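Local coordinates for Rho-class glutathione S-transferase (Laternula elliptica, PDB 3QAV), which probably catalyses the conjugation of glutathione to electrophilic substrates, as a glutathione S-transferase of a shellfish-specific class, at residues A[25-37]-A[45-59]. Sequence-based numbering, arbitrary orientation.
Sequences SKPFVYWGSGSPP and LQEKKIDYDEKIISF
Pro27 to Trp31 run parallel to Asp53 to Ile57, joined by five backbone hydrogen bonds that alternate in direction and pair strand 28-31 with strand 53-56. Asp53 N gives to Pro27 O and Val29 N to Asp53 O; Lys55 N, Trp31 N and Ile57 N carry the ladder on to Val29 O, Lys55 O and Trp31 O.

A side-chain bond from Trp31 to Glu54 reinforces the ladder. The indole NE1 of Trp31 donates to Glu54 OE1 at 2.8 Å, nearly in its own ring plane but from above the carboxylate plane, with an N-H...O angle of 145°. With CG set between backbone N and carbonyl carbon (chi1 63°), the indole swings across to the neighbouring strand, where Ile56 CG1 packs 3.5 Å from Trp31 CZ2.

Charges gather at the start of the ladder. Lys26, fully extended, reaches Asp53 OD1 with NZ in a weak 3.2 Å bond and makes a longer salt bridge to Asp51 OD1; a water donates to both Lys26 O and Asp53 OD2, tying that carboxylate to the backbone as well.

Packing contacts divide between the two faces of the sheet. With Trp31 and Ile56 lies Val29, whose CG1 touches Tyr52 CD2 at 3.7 Å; Leu45 CD1 sits over the centre of the Tyr52 ring, on the side of helix 36-47. On the other face, Phe28 meets the CB methylenes of Asp53 and Lys55, CD2 at 3.3 Å from Asp53 CB and CZ at 3.6 Å from Lys55 CB, and Tyr30 packs against helix 67-72. Farther along, Phe59 CE2 comes to 3.5 Å from Gly32 CA.

This is the right-handed beta-alpha-beta unit that opens the thioredoxin-like N-terminal domain of glutathione transferases; just after its first strand, Ser35, a glutathione-binding residue, N-caps helix 36-47 through OG to Cys38 N.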
# COMPACT_ATOMS: atom_id res chain seq x y z
N SER A 25 10.61 -23.99 8.97
CA SER A 25 12.01 -24.46 9.17
C SER A 25 12.99 -23.59 8.39
O SER A 25 13.95 -23.05 8.96
CB SER A 25 12.14 -25.93 8.72
OG SER A 25 11.59 -26.12 7.42
N LYS A 26 12.75 -23.44 7.09
CA LYS A 26 13.62 -22.63 6.24
C LYS A 26 12.77 -21.91 5.20
O LYS A 26 12.17 -22.53 4.32
CB LYS A 26 14.65 -23.52 5.56
CG LYS A 26 15.77 -22.77 4.86
CD LYS A 26 16.78 -23.76 4.29
CE LYS A 26 17.99 -23.08 3.67
NZ LYS A 26 18.97 -24.08 3.14
N PRO A 27 12.71 -20.57 5.28
CA PRO A 27 11.93 -19.79 4.33
C PRO A 27 12.28 -20.13 2.89
O PRO A 27 13.42 -20.48 2.59
CB PRO A 27 12.30 -18.35 4.67
CG PRO A 27 12.55 -18.42 6.14
CD PRO A 27 13.35 -19.70 6.28
N PHE A 28 11.29 -20.05 2.01
CA PHE A 28 11.49 -20.31 0.59
C PHE A 28 10.78 -19.18 -0.15
O PHE A 28 9.62 -18.89 0.13
CB PHE A 28 10.88 -21.66 0.19
CG PHE A 28 11.19 -22.05 -1.23
CD1 PHE A 28 10.57 -21.40 -2.29
CD2 PHE A 28 12.12 -23.05 -1.50
CE1 PHE A 28 10.88 -21.74 -3.62
CE2 PHE A 28 12.44 -23.40 -2.82
CZ PHE A 28 11.82 -22.74 -3.88
N VAL A 29 11.48 -18.55 -1.08
CA VAL A 29 10.88 -17.44 -1.80
C VAL A 29 10.96 -17.52 -3.32
O VAL A 29 12.04 -17.69 -3.89
CB VAL A 29 11.51 -16.10 -1.35
CG1 VAL A 29 13.02 -16.20 -1.38
CG2 VAL A 29 11.04 -14.97 -2.24
N TYR A 30 9.79 -17.43 -3.96
CA TYR A 30 9.70 -17.43 -5.41
C TYR A 30 9.72 -15.95 -5.76
O TYR A 30 8.93 -15.17 -5.22
CB TYR A 30 8.36 -18.01 -5.90
CG TYR A 30 8.14 -19.48 -5.60
CD1 TYR A 30 7.67 -19.89 -4.35
CD2 TYR A 30 8.38 -20.45 -6.58
CE1 TYR A 30 7.44 -21.24 -4.09
CE2 TYR A 30 8.15 -21.81 -6.32
CZ TYR A 30 7.68 -22.19 -5.07
OH TYR A 30 7.44 -23.52 -4.81
N TRP A 31 10.61 -15.55 -6.66
CA TRP A 31 10.71 -14.15 -7.03
C TRP A 31 11.29 -13.95 -8.42
O TRP A 31 11.86 -14.87 -9.01
CB TRP A 31 11.57 -13.40 -6.02
CG TRP A 31 12.98 -13.89 -5.98
CD1 TRP A 31 13.46 -14.97 -5.28
CD2 TRP A 31 14.12 -13.31 -6.63
NE1 TRP A 31 14.82 -15.09 -5.45
CE2 TRP A 31 15.25 -14.08 -6.28
CE3 TRP A 31 14.29 -12.21 -7.48
CZ2 TRP A 31 16.53 -13.79 -6.74
CZ3 TRP A 31 15.57 -11.92 -7.95
CH2 TRP A 31 16.67 -12.70 -7.57
N GLY A 32 11.15 -12.73 -8.94
CA GLY A 32 11.65 -12.43 -10.26
C GLY A 32 12.52 -11.19 -10.31
O GLY A 32 12.47 -10.34 -9.41
N SER A 33 13.32 -11.08 -11.37
CA SER A 33 14.23 -9.96 -11.55
C SER A 33 13.54 -8.65 -11.90
O SER A 33 12.63 -8.61 -12.73
CB SER A 33 15.26 -10.31 -12.64
OG SER A 33 16.23 -9.28 -12.77
N GLY A 34 13.98 -7.57 -11.24
CA GLY A 34 13.45 -6.24 -11.49
C GLY A 34 12.26 -5.79 -10.65
O GLY A 34 11.93 -4.61 -10.62
N SER A 35 11.62 -6.75 -9.98
CA SER A 35 10.44 -6.52 -9.15
C SER A 35 10.71 -5.92 -7.76
O SER A 35 11.25 -6.59 -6.88
CB SER A 35 9.69 -7.85 -8.99
OG SER A 35 8.81 -7.86 -7.88
N PRO A 36 10.33 -4.64 -7.54
CA PRO A 36 10.57 -4.02 -6.23
C PRO A 36 9.95 -4.82 -5.08
O PRO A 36 10.54 -4.93 -4.00
CB PRO A 36 9.96 -2.63 -6.39
CG PRO A 36 10.20 -2.33 -7.84
CD PRO A 36 9.80 -3.65 -8.50
N PRO A 37 8.74 -5.38 -5.28
CA PRO A 37 8.18 -6.14 -4.17
C PRO A 37 9.02 -7.38 -3.82
O PRO A 37 9.07 -7.82 -2.66
CB PRO A 37 6.75 -6.48 -4.64
CG PRO A 37 6.77 -6.23 -6.13
CD PRO A 37 7.72 -5.09 -6.30
N LEU A 45 15.51 -10.42 4.23
CA LEU A 45 16.16 -11.69 4.53
C LEU A 45 17.67 -11.54 4.68
O LEU A 45 18.26 -12.06 5.62
CB LEU A 45 15.85 -12.72 3.43
CG LEU A 45 14.42 -13.27 3.35
CD1 LEU A 45 14.23 -13.98 2.00
CD2 LEU A 45 14.17 -14.23 4.51
N GLN A 46 18.29 -10.84 3.73
CA GLN A 46 19.73 -10.62 3.75
C GLN A 46 20.15 -9.78 4.96
O GLN A 46 21.08 -10.14 5.68
CB GLN A 46 20.18 -9.91 2.47
CG GLN A 46 20.09 -10.75 1.19
CD GLN A 46 21.16 -11.81 1.09
OE1 GLN A 46 22.32 -11.58 1.44
NE2 GLN A 46 20.79 -12.99 0.59
N GLU A 47 19.47 -8.66 5.17
CA GLU A 47 19.81 -7.78 6.29
C GLU A 47 19.72 -8.51 7.62
O GLU A 47 20.58 -8.34 8.49
CB GLU A 47 18.87 -6.57 6.30
CG GLU A 47 19.16 -5.56 5.20
CD GLU A 47 20.41 -4.75 5.48
OE1 GLU A 47 20.93 -4.12 4.53
OE2 GLU A 47 20.86 -4.73 6.64
N LYS A 48 18.69 -9.32 7.79
CA LYS A 48 18.50 -10.06 9.03
C LYS A 48 19.32 -11.35 9.05
O LYS A 48 19.28 -12.10 10.02
CB LYS A 48 17.02 -10.38 9.24
CG LYS A 48 16.14 -9.13 9.16
CD LYS A 48 14.66 -9.46 9.28
CE LYS A 48 14.26 -9.84 10.69
NZ LYS A 48 14.42 -8.74 11.68
N LYS A 49 20.06 -11.58 7.97
CA LYS A 49 20.92 -12.76 7.83
C LYS A 49 20.20 -14.10 7.88
O LYS A 49 20.79 -15.12 8.24
CB LYS A 49 22.01 -12.75 8.91
CG LYS A 49 22.83 -11.47 9.00
CD LYS A 49 24.04 -11.68 9.90
CE LYS A 49 24.83 -10.40 10.12
NZ LYS A 49 24.12 -9.42 11.00
N ILE A 50 18.91 -14.12 7.53
CA ILE A 50 18.15 -15.37 7.55
C ILE A 50 18.49 -16.25 6.35
O ILE A 50 18.47 -15.79 5.21
CB ILE A 50 16.62 -15.09 7.55
CG1 ILE A 50 16.24 -14.30 8.80
CG2 ILE A 50 15.85 -16.39 7.47
CD1 ILE A 50 14.84 -13.76 8.78
N ASP A 51 18.80 -17.52 6.61
CA ASP A 51 19.13 -18.44 5.54
C ASP A 51 17.82 -18.85 4.87
O ASP A 51 16.86 -19.21 5.56
CB ASP A 51 19.84 -19.68 6.09
CG ASP A 51 20.57 -20.47 5.02
OD1 ASP A 51 20.78 -21.69 5.22
OD2 ASP A 51 20.94 -19.88 3.98
N TYR A 52 17.78 -18.81 3.54
CA TYR A 52 16.56 -19.18 2.81
C TYR A 52 16.83 -19.85 1.47
O TYR A 52 17.89 -19.68 0.88
CB TYR A 52 15.70 -17.93 2.56
CG TYR A 52 16.37 -16.90 1.67
CD1 TYR A 52 17.19 -15.91 2.21
CD2 TYR A 52 16.19 -16.92 0.29
CE1 TYR A 52 17.81 -14.98 1.40
CE2 TYR A 52 16.82 -15.99 -0.53
CZ TYR A 52 17.63 -15.02 0.03
OH TYR A 52 18.25 -14.09 -0.77
N ASP A 53 15.84 -20.61 1.00
CA ASP A 53 15.91 -21.27 -0.29
C ASP A 53 15.18 -20.32 -1.23
O ASP A 53 14.42 -19.46 -0.78
CB ASP A 53 15.18 -22.61 -0.27
CG ASP A 53 15.85 -23.63 0.63
OD1 ASP A 53 17.09 -23.76 0.56
OD2 ASP A 53 15.13 -24.30 1.40
N GLU A 54 15.38 -20.49 -2.53
CA GLU A 54 14.74 -19.61 -3.49
C GLU A 54 14.56 -20.23 -4.86
O GLU A 54 15.30 -21.14 -5.24
CB GLU A 54 15.57 -18.34 -3.66
CG GLU A 54 16.72 -18.54 -4.63
CD GLU A 54 17.67 -17.35 -4.68
OE1 GLU A 54 17.22 -16.22 -4.43
OE2 GLU A 54 18.86 -17.56 -4.99
N LYS A 55 13.59 -19.71 -5.60
CA LYS A 55 13.33 -20.15 -6.97
C LYS A 55 13.18 -18.88 -7.79
O LYS A 55 12.19 -18.16 -7.66
CB LYS A 55 12.04 -20.97 -7.04
CG LYS A 55 11.69 -21.46 -8.44
CD LYS A 55 12.83 -22.25 -9.06
CE LYS A 55 12.45 -22.82 -10.42
NZ LYS A 55 11.42 -23.90 -10.33
N ILE A 56 14.19 -18.59 -8.61
CA ILE A 56 14.17 -17.41 -9.46
C ILE A 56 13.34 -17.74 -10.69
O ILE A 56 13.77 -18.53 -11.54
CB ILE A 56 15.60 -17.02 -9.91
CG1 ILE A 56 16.47 -16.74 -8.67
CG2 ILE A 56 15.55 -15.81 -10.81
CD1 ILE A 56 17.87 -16.23 -8.99
N ILE A 57 12.16 -17.14 -10.80
CA ILE A 57 11.28 -17.42 -11.94
C ILE A 57 11.56 -16.51 -13.12
O ILE A 57 12.30 -15.54 -13.00
CB ILE A 57 9.77 -17.31 -11.53
CG1 ILE A 57 9.41 -15.89 -11.10
CG2 ILE A 57 9.50 -18.27 -10.38
CD1 ILE A 57 9.14 -14.91 -12.24
N SER A 58 10.97 -16.84 -14.26
CA SER A 58 11.16 -16.03 -15.47
C SER A 58 9.89 -15.31 -15.86
O SER A 58 8.90 -15.93 -16.25
CB SER A 58 11.59 -16.91 -16.64
OG SER A 58 11.55 -16.17 -17.85
N PHE A 59 9.90 -13.98 -15.75
CA PHE A 59 8.74 -13.20 -16.12
C PHE A 59 8.45 -13.37 -17.60
O PHE A 59 7.33 -13.69 -17.98
CB PHE A 59 8.96 -11.72 -15.80
CG PHE A 59 8.73 -11.36 -14.36
CD1 PHE A 59 7.48 -11.53 -13.78
CD2 PHE A 59 9.76 -10.81 -13.59
CE1 PHE A 59 7.25 -11.16 -12.45
CE2 PHE A 59 9.54 -10.44 -12.26
CZ PHE A 59 8.28 -10.62 -11.69
O HOH W 1 12.77 -23.99 2.31